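Local atomic coordinates of dicer Related Helicase (Caenorhabditis elegans, PDB entry 6M6S), a protein that binds double-stranded RNA through its RIG-I-like C-terminal domain, the portion in this structure, and probably hydrolyses ATP as a helicase of RNA interference and innate immunity. Residues Y80-G84 / T85-Q89; S112-E115 / Q116-Y120; P39-W42 / R43-V47; R51-S54 / K55-E59. One frame throughout, in Å; residues are numbered along the deposited sequence.

In the fold
Interactions 1 and 3 belong to the body of the domain and hold the same four-stranded sheet: Pro88 of the 80-89 hairpin packs on Val41, Trp42 and Leu45 of the 39-47 turn, so apolar contact joins them. Interactions 2 and 4 lie farther from the centre of the chain, about 29 Å apart between their centres, and are more polar: a serine hydroxyl in each meets an RNA phosphate, joined in interaction 4 by Lys55. Interaction 4, close to the surface, meets the triphosphate end of the duplex, whereas interaction 2 holds a phosphate farther along chain D. Interaction 1 combines the two, because Tyr80 and Gln89 reach the RNA from a partly buried hairpin.

Interaction 1: residues Y80-G84 / T85-Q89; sequences YKIRG and TYLPQ. With nucleotides of chain D.
Tyr80 faces Leu87, and Ile82 faces Thr85, as antiparallel hydrogen-bonded pairs of a tight beta hairpin closed by a type I' turn from Ile82 to Thr85. Four backbone bonds tie the strands. Tyr80 N gives to Leu87 O at 2.9 Å and Leu87 N returns the bond to Tyr80 O, while nearer the turn Ile82 N reaches Thr85 O at 2.8 Å and Thr85 N reaches back to Ile82 O. That last donor stands well above the carbonyl plane.

Packing divides between the faces. On one, Ile82 CB meets Leu87 CD1 at 4.2 Å. On the other, the extended Lys81 chain, with CG anti to the backbone N (chi1 -166°), brings that CG obliquely to the Tyr86 ring, 3.8 Å from CE1; its NZ bonds Ser153, and Tyr86 OH bonds Asp150.

Polar ends gather beside the RNA. The Gln89 amide crosses Tyr80 with the two planes 52° apart, Gln89 CB lying 3.7 Å from Tyr80 CE1 and NE2 3.2 Å from Tyr80 OH. Their firm partners are nucleotides: Tyr80 OH bonds a modified base and Gln89 OE1 a sugar.

Strand 61-69 runs beside strand 75-82, strand 33-36 touches Tyr80, Leu87 and Gln89, helix 126-132 packs on Ile82 and Thr85, and helix 140-167 holds Lys81 and Tyr86.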
loop_
_atom_site.group_PDB
_atom_site.type_symbol
_atom_site.label_atom_id
_atom_site.label_comp_id
_atom_site.label_asym_id
_atom_site.label_seq_id
_atom_site.Cartn_x
_atom_site.Cartn_y
_atom_site.Cartn_z
ATOM N N TYR B 80 0.909 18.361 -14.085
ATOM C CA TYR B 80 1.084 19.671 -13.485
ATOM C C TYR B 80 1.908 20.522 -14.426
ATOM O O TYR B 80 2.619 19.990 -15.304
ATOM C CB TYR B 80 1.905 19.563 -12.192
ATOM C CG TYR B 80 1.196 19.009 -10.946
ATOM C CD1 TYR B 80 0.765 17.692 -10.906
ATOM C CD2 TYR B 80 1.032 19.800 -9.819
ATOM C CE1 TYR B 80 0.150 17.164 -9.774
ATOM C CE2 TYR B 80 0.433 19.275 -8.661
ATOM C CZ TYR B 80 -0.005 17.980 -8.662
ATOM O OH TYR B 80 -0.556 17.443 -7.516
ATOM N N LYS B 81 1.833 21.840 -14.244
ATOM C CA LYS B 81 2.826 22.767 -14.812
ATOM C C LYS B 81 3.691 23.247 -13.661
ATOM O O LYS B 81 3.176 23.906 -12.719
ATOM C CB LYS B 81 2.137 23.960 -15.480
ATOM C CG LYS B 81 3.039 24.781 -16.376
ATOM C CD LYS B 81 2.283 26.086 -16.816
ATOM C CE LYS B 81 2.818 26.680 -18.051
ATOM N NZ LYS B 81 1.763 27.505 -18.753
ATOM N N ILE B 82 4.973 22.875 -13.679
ATOM C CA ILE B 82 5.868 23.196 -12.567
ATOM C C ILE B 82 7.012 23.986 -13.150
ATOM O O ILE B 82 7.686 23.486 -14.068
ATOM C CB ILE B 82 6.380 21.924 -11.912
ATOM C CG1 ILE B 82 5.219 21.138 -11.276
ATOM C CG2 ILE B 82 7.482 22.252 -10.851
ATOM C CD1 ILE B 82 5.658 20.170 -10.312
ATOM N N ARG B 83 7.202 25.221 -12.681
ATOM C CA ARG B 83 8.234 26.113 -13.195
ATOM C C ARG B 83 8.107 26.214 -14.731
ATOM O O ARG B 83 9.110 26.194 -15.462
ATOM C CB ARG B 83 9.639 25.653 -12.789
ATOM C CG ARG B 83 9.844 25.400 -11.307
ATOM C CD ARG B 83 11.082 26.136 -10.747
ATOM N NE ARG B 83 12.317 25.339 -10.649
ATOM C CZ ARG B 83 12.640 24.532 -9.625
ATOM N NH1 ARG B 83 11.801 24.354 -8.600
ATOM N NH2 ARG B 83 13.805 23.873 -9.626
ATOM N N GLY B 84 6.864 26.303 -15.212
ATOM C CA GLY B 84 6.626 26.485 -16.632
ATOM C C GLY B 84 6.724 25.241 -17.503
ATOM O O GLY B 84 6.625 25.334 -18.715
ATOM N N THR B 85 6.943 24.079 -16.899
ATOM C CA THR B 85 7.129 22.816 -17.635
ATOM C C THR B 85 6.029 21.836 -17.277
ATOM O O THR B 85 5.747 21.593 -16.092
ATOM C CB THR B 85 8.514 22.156 -17.272
ATOM O OG1 THR B 85 9.596 23.040 -17.625
ATOM C CG2 THR B 85 8.715 20.804 -17.973
ATOM N N TYR B 86 5.422 21.192 -18.269
ATOM C CA TYR B 86 4.444 20.153 -17.989
ATOM C C TYR B 86 5.081 18.829 -17.587
ATOM O O TYR B 86 5.990 18.349 -18.260
ATOM C CB TYR B 86 3.532 19.887 -19.215
ATOM C CG TYR B 86 2.703 21.088 -19.623
ATOM C CD1 TYR B 86 1.908 21.763 -18.681
ATOM C CD2 TYR B 86 2.723 21.574 -20.935
ATOM C CE1 TYR B 86 1.161 22.892 -19.027
ATOM C CE2 TYR B 86 1.971 22.719 -21.293
ATOM C CZ TYR B 86 1.178 23.348 -20.325
ATOM O OH TYR B 86 0.430 24.480 -20.644
ATOM N N LEU B 87 4.615 18.242 -16.489
ATOM C CA LEU B 87 5.143 16.990 -15.932
ATOM C C LEU B 87 4.020 16.135 -15.422
ATOM O O LEU B 87 3.100 16.633 -14.767
ATOM C CB LEU B 87 6.061 17.306 -14.734
ATOM C CG LEU B 87 7.292 18.177 -14.974
ATOM C CD1 LEU B 87 8.004 18.482 -13.615
ATOM C CD2 LEU B 87 8.289 17.450 -15.898
ATOM N N PRO B 88 4.097 14.810 -15.627
ATOM C CA PRO B 88 3.109 13.887 -15.051
ATOM C C PRO B 88 3.440 13.605 -13.589
ATOM O O PRO B 88 4.611 13.525 -13.204
ATOM C CB PRO B 88 3.282 12.600 -15.850
ATOM C CG PRO B 88 4.215 12.936 -16.985
ATOM C CD PRO B 88 4.991 14.193 -16.651
ATOM N N GLN B 89 2.394 13.524 -12.775
ATOM C CA GLN B 89 2.509 12.978 -11.416
ATOM C C GLN B 89 1.733 11.690 -11.333
ATOM O O GLN B 89 0.479 11.664 -11.316
ATOM C CB GLN B 89 1.926 13.990 -10.454
ATOM C CG GLN B 89 2.197 13.603 -8.955
ATOM C CD GLN B 89 1.363 14.486 -8.067
ATOM O OE1 GLN B 89 0.136 14.290 -7.934
ATOM N NE2 GLN B 89 1.999 15.507 -7.494
ATOM P P G D 2 -3.598 13.291 -4.172
ATOM O OP1 G D 2 -3.581 11.794 -4.231
ATOM O OP2 G D 2 -4.458 13.890 -3.095
ATOM O "O5'" G D 2 -2.068 13.690 -3.952
ATOM C "C5'" G D 2 -1.100 13.351 -4.936
ATOM C "C4'" G D 2 0.240 13.918 -4.563
ATOM O "O4'" G D 2 0.200 15.352 -4.640
ATOM C "C3'" G D 2 0.726 13.644 -3.143
ATOM O "O3'" G D 2 1.334 12.380 -3.056
ATOM C "C2'" G D 2 1.749 14.751 -2.947
ATOM O "O2'" G D 2 2.941 14.409 -3.646
ATOM C "C1'" G D 2 1.088 15.906 -3.694
ATOM N N9 G D 2 0.288 16.781 -2.821
ATOM C C8 G D 2 -1.102 16.787 -2.682
ATOM N N7 G D 2 -1.520 17.723 -1.853
ATOM C C5 G D 2 -0.342 18.369 -1.457
ATOM C C6 G D 2 -0.126 19.462 -0.573
ATOM O O6 G D 2 -0.966 20.104 0.035
ATOM N N1 G D 2 1.221 19.788 -0.436
ATOM C C2 G D 2 2.256 19.153 -1.090
ATOM N N2 G D 2 3.508 19.610 -0.863
ATOM N N3 G D 2 2.064 18.133 -1.920
ATOM C C4 G D 2 0.764 17.805 -2.047
#

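Interaction 2: residues S112-E115 / Q116-Y120. With nucleotides of chain D.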
loop_
_atom_site.group_PDB
_atom_site.type_symbol
_atom_site.label_atom_id
_atom_site.label_comp_id
_atom_site.label_asym_id
_atom_site.label_seq_id
_atom_site.Cartn_x
_atom_site.Cartn_y
_atom_site.Cartn_z
ATOM N N SER B 112 6.288 8.287 0.014
ATOM C CA SER B 112 7.247 8.206 1.100
ATOM C C SER B 112 7.717 6.793 1.479
ATOM O O SER B 112 8.848 6.620 1.923
ATOM C CB SER B 112 6.728 8.966 2.308
ATOM O OG SER B 112 5.386 8.579 2.554
ATOM N N ASP B 113 6.858 5.775 1.289
ATOM C CA ASP B 113 7.243 4.392 1.621
ATOM C C ASP B 113 8.111 3.822 0.474
ATOM O O ASP B 113 8.983 2.984 0.741
ATOM C CB ASP B 113 6.031 3.463 1.757
ATOM C CG ASP B 113 5.208 3.736 3.011
ATOM O OD1 ASP B 113 5.808 4.016 4.057
ATOM O OD2 ASP B 113 3.962 3.670 2.934
ATOM N N VAL B 114 7.911 4.344 -0.719
ATOM C CA VAL B 114 8.738 3.987 -1.877
ATOM C C VAL B 114 10.191 4.383 -1.609
ATOM O O VAL B 114 11.115 3.595 -1.854
ATOM C CB VAL B 114 8.223 4.644 -3.164
ATOM C CG1 VAL B 114 9.136 4.323 -4.340
ATOM C CG2 VAL B 114 6.778 4.167 -3.494
ATOM N N GLU B 115 10.408 5.616 -1.119
ATOM C CA GLU B 115 11.783 6.054 -0.722
ATOM C C GLU B 115 12.442 5.230 0.340
ATOM O O GLU B 115 13.663 4.985 0.343
ATOM C CB GLU B 115 11.758 7.509 -0.220
ATOM C CG GLU B 115 11.363 8.474 -1.253
ATOM C CD GLU B 115 11.519 9.960 -0.813
ATOM O OE1 GLU B 115 10.546 10.545 -0.302
ATOM O OE2 GLU B 115 12.618 10.521 -0.959
ATOM N N GLN B 116 11.652 4.844 1.329
ATOM C CA GLN B 116 12.152 4.089 2.426
ATOM C C GLN B 116 12.491 2.644 2.077
ATOM O O GLN B 116 13.449 2.096 2.594
ATOM C CB GLN B 116 11.119 4.098 3.544
ATOM C CG GLN B 116 11.668 3.667 4.864
ATOM C CD GLN B 116 10.674 3.864 6.021
ATOM O OE1 GLN B 116 9.742 4.672 5.927
ATOM N NE2 GLN B 116 10.870 3.119 7.103
ATOM N N ASP B 117 11.680 2.032 1.223
ATOM C CA ASP B 117 11.740 0.580 1.101
ATOM C C ASP B 117 12.412 0.206 -0.231
ATOM O O ASP B 117 13.125 -0.814 -0.315
ATOM C CB ASP B 117 10.319 0.050 1.055
ATOM C CG ASP B 117 9.573 0.189 2.412
ATOM O OD1 ASP B 117 10.224 0.508 3.427
ATOM O OD2 ASP B 117 8.336 -0.023 2.434
ATOM N N LEU B 118 12.241 1.029 -1.266
ATOM C CA LEU B 118 12.553 0.525 -2.612
ATOM C C LEU B 118 13.722 1.247 -3.271
ATOM O O LEU B 118 14.704 0.616 -3.684
ATOM C CB LEU B 118 11.325 0.593 -3.549
ATOM C CG LEU B 118 10.041 -0.144 -3.068
ATOM C CD1 LEU B 118 8.906 -0.070 -4.098
ATOM C CD2 LEU B 118 10.388 -1.632 -2.772
ATOM N N PHE B 119 13.608 2.566 -3.430
ATOM C CA PHE B 119 14.697 3.269 -4.104
ATOM C C PHE B 119 14.813 4.746 -3.694
ATOM O O PHE B 119 13.810 5.380 -3.352
ATOM C CB PHE B 119 14.548 3.167 -5.630
ATOM C CG PHE B 119 13.205 3.639 -6.185
ATOM C CD1 PHE B 119 12.987 4.970 -6.563
ATOM C CD2 PHE B 119 12.185 2.726 -6.427
ATOM C CE1 PHE B 119 11.754 5.364 -7.134
ATOM C CE2 PHE B 119 10.960 3.107 -6.961
ATOM C CZ PHE B 119 10.726 4.443 -7.311
ATOM N N TYR B 120 16.043 5.266 -3.713
ATOM C CA TYR B 120 16.279 6.688 -3.500
ATOM C C TYR B 120 15.619 7.556 -4.585
ATOM O O TYR B 120 15.675 7.215 -5.794
ATOM C CB TYR B 120 17.793 6.868 -3.535
ATOM C CG TYR B 120 18.277 8.270 -3.673
ATOM C CD1 TYR B 120 18.272 9.144 -2.606
ATOM C CD2 TYR B 120 18.747 8.705 -4.873
ATOM C CE1 TYR B 120 18.752 10.449 -2.747
ATOM C CE2 TYR B 120 19.218 9.998 -5.031
ATOM C CZ TYR B 120 19.213 10.873 -3.963
ATOM O OH TYR B 120 19.703 12.168 -4.171
ATOM P P G D 4 3.351 11.590 3.734
ATOM O OP1 G D 4 4.068 10.340 4.103
ATOM O OP2 G D 4 1.877 11.638 3.550
ATOM O "O5'" G D 4 3.640 12.715 4.830
ATOM C "C5'" G D 4 4.956 13.116 5.126
ATOM C "C4'" G D 4 4.952 14.278 6.077
ATOM O "O4'" G D 4 4.424 15.473 5.442
ATOM C "C3'" G D 4 4.097 14.114 7.306
ATOM O "O3'" G D 4 4.754 13.312 8.257
ATOM C "C2'" G D 4 3.892 15.559 7.739
ATOM O "O2'" G D 4 5.100 16.076 8.266
ATOM C "C1'" G D 4 3.704 16.230 6.388
ATOM N N9 G D 4 2.296 16.276 5.963
ATOM C C8 G D 4 1.620 15.414 5.121
ATOM N N7 G D 4 0.370 15.762 4.982
ATOM C C5 G D 4 0.225 16.916 5.751
ATOM C C6 G D 4 -0.901 17.755 5.985
ATOM O O6 G D 4 -2.052 17.653 5.516
ATOM N N1 G D 4 -0.575 18.794 6.869
ATOM C C2 G D 4 0.660 19.018 7.442
ATOM N N2 G D 4 0.785 20.078 8.272
ATOM N N3 G D 4 1.706 18.243 7.207
ATOM C C4 G D 4 1.409 17.227 6.373
#
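Val114 and Phe119 meet at the last turn of helix 111-117, where one carbonyl serves two donors. Val114 O accepts Leu118 N at 2.9 Å, an ordinary helical i to i+4 bond, and also Phe119 N at 3.1 Å, one residue farther on; the two N-H groups approach from opposite faces of the carbonyl plane. One residue earlier, Asp113 O takes Asp117 N at 2.9 Å, while the bond from Gln116 N to Ser112 O is weak. Val114 CG1 sits over the face of the Phe119 ring in a CH-pi contact, 3.7 Å from its centroid; Phe119 CG lies between the backbone N and the carbonyl carbon (chi1 55°), which lays the ring alongside Val114. With Phe119 replaced by an alanine, the Val114 CG1 methyl would probably lose the ring face it packs on, leaving a gap at the end of the helix. The carboxylates find partners beyond the segments: Glu115 bridges Lys29 and Tyr34, and Asp117 forms a salt bridge with Lys108, which probably eases the proximity of Asp113, whose OD1 is 5.0 Å from Asp117 OD2. Ser112 OG donates to OP1 of G4 of chain D at 2.7 Å. Sequence-independent grip on the RNA backbone of this kind suits the double-stranded RNA-binding C-terminal domain of the RIG-I-like helicases.

Interaction 3: residues P39-W42 / R43-V47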
loop_
_atom_site.group_PDB
_atom_site.type_symbol
_atom_site.label_atom_id
_atom_site.label_comp_id
_atom_site.label_asym_id
_atom_site.label_seq_id
_atom_site.Cartn_x
_atom_site.Cartn_y
_atom_site.Cartn_z
ATOM N N PRO B 39 11.074 12.127 -20.793
ATOM C CA PRO B 39 10.245 12.749 -21.846
ATOM C C PRO B 39 9.456 11.717 -22.639
ATOM O O PRO B 39 8.394 12.049 -23.220
ATOM C CB PRO B 39 11.267 13.481 -22.727
ATOM C CG PRO B 39 12.550 12.837 -22.424
ATOM C CD PRO B 39 12.503 12.394 -20.968
ATOM N N SER B 40 9.873 10.448 -22.584
ATOM C CA SER B 40 9.105 9.402 -23.301
ATOM C C SER B 40 7.816 9.015 -22.658
ATOM O O SER B 40 7.017 8.322 -23.289
ATOM C CB SER B 40 9.946 8.113 -23.418
ATOM O OG SER B 40 11.110 8.410 -24.140
ATOM N N VAL B 41 7.617 9.382 -21.389
ATOM C CA VAL B 41 6.491 8.848 -20.632
ATOM C C VAL B 41 5.161 9.278 -21.264
ATOM O O VAL B 41 4.158 8.579 -21.144
ATOM C CB VAL B 41 6.562 9.270 -19.158
ATOM C CG1 VAL B 41 6.179 10.700 -19.002
ATOM C CG2 VAL B 41 5.636 8.369 -18.323
ATOM N N TRP B 42 5.164 10.412 -22.007
ATOM C CA TRP B 42 3.886 10.905 -22.458
ATOM C C TRP B 42 3.236 9.952 -23.495
ATOM O O TRP B 42 1.983 9.962 -23.657
ATOM C CB TRP B 42 4.057 12.296 -23.081
ATOM C CG TRP B 42 4.427 13.426 -22.104
ATOM C CD1 TRP B 42 5.604 14.118 -22.056
ATOM C CD2 TRP B 42 3.568 14.024 -21.116
ATOM N NE1 TRP B 42 5.551 15.100 -21.115
ATOM C CE2 TRP B 42 4.314 15.092 -20.533
ATOM C CE3 TRP B 42 2.242 13.772 -20.686
ATOM C CZ2 TRP B 42 3.802 15.883 -19.514
ATOM C CZ3 TRP B 42 1.706 14.563 -19.686
ATOM C CH2 TRP B 42 2.491 15.646 -19.144
ATOM N N ARG B 43 4.037 9.122 -24.190
ATOM C CA ARG B 43 3.518 8.141 -25.149
ATOM C C ARG B 43 2.550 7.175 -24.484
ATOM O O ARG B 43 1.630 6.648 -25.137
ATOM C CB ARG B 43 4.680 7.330 -25.746
ATOM C CG ARG B 43 5.786 8.221 -26.325
ATOM C CD ARG B 43 7.120 7.500 -26.254
ATOM N NE ARG B 43 7.088 6.222 -26.956
ATOM C CZ ARG B 43 7.933 5.223 -26.710
ATOM N NH1 ARG B 43 8.865 5.352 -25.770
ATOM N NH2 ARG B 43 7.837 4.088 -27.396
ATOM N N PHE B 44 2.735 7.014 -23.180
ATOM C CA PHE B 44 1.993 5.991 -22.404
ATOM C C PHE B 44 0.862 6.566 -21.569
ATOM O O PHE B 44 0.252 5.877 -20.714
ATOM C CB PHE B 44 2.971 5.183 -21.546
ATOM C CG PHE B 44 4.096 4.626 -22.353
ATOM C CD1 PHE B 44 3.826 3.856 -23.471
ATOM C CD2 PHE B 44 5.414 4.988 -22.068
ATOM C CE1 PHE B 44 4.863 3.371 -24.259
ATOM C CE2 PHE B 44 6.465 4.518 -22.856
ATOM C CZ PHE B 44 6.181 3.712 -23.967
ATOM N N LEU B 45 0.547 7.836 -21.802
ATOM C CA LEU B 45 -0.495 8.508 -21.032
ATOM C C LEU B 45 -1.494 9.206 -21.947
ATOM O O LEU B 45 -1.107 9.906 -22.908
ATOM C CB LEU B 45 0.086 9.560 -20.108
ATOM C CG LEU B 45 1.127 9.036 -19.115
ATOM C CD1 LEU B 45 1.773 10.178 -18.430
ATOM C CD2 LEU B 45 0.406 8.115 -18.052
ATOM N N HIS B 46 -2.784 9.088 -21.636
ATOM C CA HIS B 46 -3.755 10.010 -22.225
ATOM C C HIS B 46 -3.961 11.196 -21.266
ATOM O O HIS B 46 -3.985 11.034 -20.019
ATOM C CB HIS B 46 -5.161 9.372 -22.452
ATOM C CG HIS B 46 -5.181 8.218 -23.421
ATOM N ND1 HIS B 46 -5.192 8.391 -24.793
ATOM C CD2 HIS B 46 -5.239 6.874 -23.211
ATOM C CE1 HIS B 46 -5.216 7.206 -25.386
ATOM N NE2 HIS B 46 -5.256 6.267 -24.450
ATOM N N VAL B 47 -4.165 12.377 -21.846
ATOM C CA VAL B 47 -4.307 13.589 -21.070
ATOM C C VAL B 47 -5.725 14.063 -21.266
ATOM O O VAL B 47 -6.143 14.312 -22.413
ATOM C CB VAL B 47 -3.257 14.648 -21.553
ATOM C CG1 VAL B 47 -3.512 16.000 -20.908
ATOM C CG2 VAL B 47 -1.814 14.151 -21.352
#
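Ser40 O, Val41 O and Trp42 O each accept the N-H three residues ahead, from Arg43, Phe44 and Leu45, and every donor stands above the carbonyl plane, by as much as 68° in the last pair. Such i to i+3 bonding is that of a 3-10 turn, here a short one that delivers the chain into edge strand 45-48 of the RIG-I-like domain. The middle bond, Phe44 N to Val41 O, is 2.9 Å long; Arg43 N to Ser40 O and Leu45 N to Trp42 O are both 3.2 Å. The Lys145 amine of helix 140-167 hydrogen-bonds both Trp42 O and Leu45 O.

On the outer side, Arg43 doubles back over the start of the turn. Arg43 CD lies 3.1 Å from Ser40 O, and a bend at chi3 (57°) then turns the guanidinium so that Ser40 CB lies at its edge, 3.8 Å from NH1. One face of that guanidinium is taken by Phe44, whose CZ lies 3.5 Å above its plane and over its centre.

The inner side is apolar. Val41, Trp42 and Leu45 share Pro88 of strand 85-90 as a neighbour, and Leu45 also lies near the zinc site, its side chain about 6 Å from that of Cys69. Leu45 CD1 comes within 4.3 Å of both Val41 CG2 and Trp42 CE3. Two residues along the strand, Val47 slants across the far end of the indole, its CG2 3.9 Å from Trp42 CZ3.

Interaction 4: residues R51-S54 / K55-E59. With nucleotides of chain C.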
loop_
_atom_site.group_PDB
_atom_site.type_symbol
_atom_site.label_atom_id
_atom_site.label_comp_id
_atom_site.label_asym_id
_atom_site.label_seq_id
_atom_site.Cartn_x
_atom_site.Cartn_y
_atom_site.Cartn_z
ATOM N N ARG B 51 -12.076 19.993 -16.475
ATOM C CA ARG B 51 -13.169 20.978 -16.516
ATOM C C ARG B 51 -13.512 21.531 -15.125
ATOM O O ARG B 51 -14.671 21.843 -14.840
ATOM C CB ARG B 51 -14.439 20.410 -17.182
ATOM C CG ARG B 51 -14.327 20.169 -18.693
ATOM C CD ARG B 51 -13.840 18.754 -18.975
ATOM N NE ARG B 51 -14.273 18.249 -20.285
ATOM C CZ ARG B 51 -13.874 17.085 -20.814
ATOM N NH1 ARG B 51 -13.005 16.286 -20.162
ATOM N NH2 ARG B 51 -14.336 16.719 -22.009
ATOM N N LYS B 52 -12.504 21.640 -14.265
ATOM C CA LYS B 52 -12.703 22.178 -12.931
ATOM C C LYS B 52 -11.328 22.573 -12.400
ATOM O O LYS B 52 -10.445 21.739 -12.306
ATOM C CB LYS B 52 -13.348 21.136 -12.038
ATOM C CG LYS B 52 -13.719 21.665 -10.671
ATOM C CD LYS B 52 -15.020 22.447 -10.725
ATOM C CE LYS B 52 -16.201 21.524 -11.012
ATOM N NZ LYS B 52 -17.498 22.248 -11.020
ATOM N N VAL B 53 -11.137 23.850 -12.090
ATOM C CA VAL B 53 -9.793 24.344 -11.767
ATOM C C VAL B 53 -9.498 23.930 -10.334
ATOM O O VAL B 53 -10.400 23.873 -9.505
ATOM C CB VAL B 53 -9.739 25.893 -11.955
ATOM C CG1 VAL B 53 -8.468 26.504 -11.398
ATOM C CG2 VAL B 53 -9.921 26.291 -13.415
ATOM N N SER B 54 -8.247 23.594 -10.060
ATOM C CA SER B 54 -7.822 23.164 -8.744
ATOM C C SER B 54 -8.127 24.246 -7.743
ATOM O O SER B 54 -8.168 25.432 -8.084
ATOM C CB SER B 54 -6.302 22.931 -8.747
ATOM O OG SER B 54 -5.859 22.454 -7.482
ATOM N N LYS B 55 -8.337 23.841 -6.502
ATOM C CA LYS B 55 -8.520 24.799 -5.426
ATOM C C LYS B 55 -7.153 25.359 -5.001
ATOM O O LYS B 55 -7.051 26.457 -4.448
ATOM C CB LYS B 55 -9.255 24.113 -4.267
ATOM C CG LYS B 55 -10.688 23.709 -4.662
ATOM C CD LYS B 55 -11.460 23.108 -3.494
ATOM C CE LYS B 55 -10.780 21.839 -2.990
ATOM N NZ LYS B 55 -10.740 20.718 -4.002
ATOM N N TYR B 56 -6.101 24.589 -5.287
ATOM C CA TYR B 56 -4.749 25.082 -5.074
ATOM C C TYR B 56 -4.332 25.920 -6.280
ATOM O O TYR B 56 -4.091 25.367 -7.354
ATOM C CB TYR B 56 -3.782 23.927 -4.801
ATOM C CG TYR B 56 -2.335 24.341 -4.753
ATOM C CD1 TYR B 56 -1.936 25.488 -4.071
ATOM C CD2 TYR B 56 -1.361 23.572 -5.397
ATOM C CE1 TYR B 56 -0.592 25.884 -4.029
ATOM C CE2 TYR B 56 -0.025 23.963 -5.357
ATOM C CZ TYR B 56 0.352 25.091 -4.688
ATOM O OH TYR B 56 1.680 25.423 -4.692
ATOM N N LEU B 57 -4.254 27.240 -6.095
ATOM C CA LEU B 57 -3.873 28.144 -7.188
ATOM C C LEU B 57 -2.491 28.721 -6.983
ATOM O O LEU B 57 -2.254 29.381 -5.987
ATOM C CB LEU B 57 -4.840 29.311 -7.282
ATOM C CG LEU B 57 -6.300 28.945 -7.556
ATOM C CD1 LEU B 57 -7.066 30.193 -7.474
ATOM C CD2 LEU B 57 -6.500 28.291 -8.929
ATOM N N SER B 58 -1.601 28.532 -7.955
ATOM C CA SER B 58 -0.279 29.142 -7.881
ATOM C C SER B 58 0.277 29.327 -9.281
ATOM O O SER B 58 -0.254 28.801 -10.260
ATOM C CB SER B 58 0.677 28.256 -7.077
ATOM O OG SER B 58 1.172 27.204 -7.909
ATOM N N GLU B 59 1.356 30.085 -9.393
ATOM C CA GLU B 59 1.940 30.283 -10.694
ATOM C C GLU B 59 2.885 29.140 -11.092
ATOM O O GLU B 59 2.960 28.744 -12.254
ATOM C CB GLU B 59 2.721 31.574 -10.652
ATOM C CG GLU B 59 2.702 32.290 -11.942
ATOM C CD GLU B 59 3.249 33.678 -11.814
ATOM O OE1 GLU B 59 3.036 34.464 -12.760
ATOM O OE2 GLU B 59 3.885 33.992 -10.773
ATOM P P C C 12 5.804 27.490 0.028
ATOM O OP1 C C 12 6.921 28.361 -0.440
ATOM O OP2 C C 12 4.526 28.141 0.385
ATOM O "O5'" C C 12 5.547 26.348 -1.052
ATOM C "C5'" C C 12 6.628 25.707 -1.703
ATOM C "C4'" C C 12 6.152 24.632 -2.643
ATOM O "O4'" C C 12 5.332 23.685 -1.940
ATOM C "C3'" C C 12 5.268 25.065 -3.790
ATOM O "O3'" C C 12 5.987 25.692 -4.831
ATOM C "C2'" C C 12 4.654 23.750 -4.215
ATOM O "O2'" C C 12 5.591 23.013 -4.988
ATOM C "C1'" C C 12 4.464 23.050 -2.861
ATOM N N1 C C 12 3.065 23.183 -2.397
ATOM C C2 C C 12 2.147 22.251 -2.860
ATOM O O2 C C 12 2.566 21.323 -3.583
ATOM N N3 C C 12 0.854 22.355 -2.464
ATOM C C4 C C 12 0.478 23.378 -1.699
ATOM N N4 C C 12 -0.807 23.444 -1.357
ATOM C C5 C C 12 1.394 24.359 -1.227
ATOM C C6 C C 12 2.668 24.225 -1.610
#
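Ser54 OG serves protein and RNA at once: it accepts Tyr56 N at 3.1 Å and is also hydrogen-bonded to a gamma-phosphate oxygen of the 5'-terminal nucleotide. The bond to Tyr56 closes an ST turn in the loop between strands 45-48 and 61-69 of the RIG-I-like domain. With OG anti to the backbone N (chi1 -178°), the hydroxyl lies on the side along which the chain continues, within range of the N-H two residues on, though the bond is bent, 141° at the hydrogen. Lys55 NZ bonds a second gamma-phosphate oxygen, so consecutive residues grip the triphosphate, and the lysine charge probably offsets part of its negative charge.

Tyr56 follows directly, its ring lying against the base of C12 of chain C, whose N4 is 3.5 Å above the ring plane over its centre. Tyr56 CE2 is 3.4 Å from C12 N3, and OH reaches the sugar, 3.4 Å from C2'. Were Tyr56 a serine, the C12 base and its sugar C2' would probably lose the ring and hydroxyl lying against them. The arrangement is consistent with recognition of 5'-triphosphate RNA ends by this domain.

Beneath the loop, Val53 packs on Gln155 and Gln159 of helix 140-167, and Leu57 on His156 and Leu160. Val53 and Leu57 cross at about a right angle, Val53 CG1 3.6 Å from Leu57 CD2, and the same CD2 methyl lies 3.4 Å from Ser54 O.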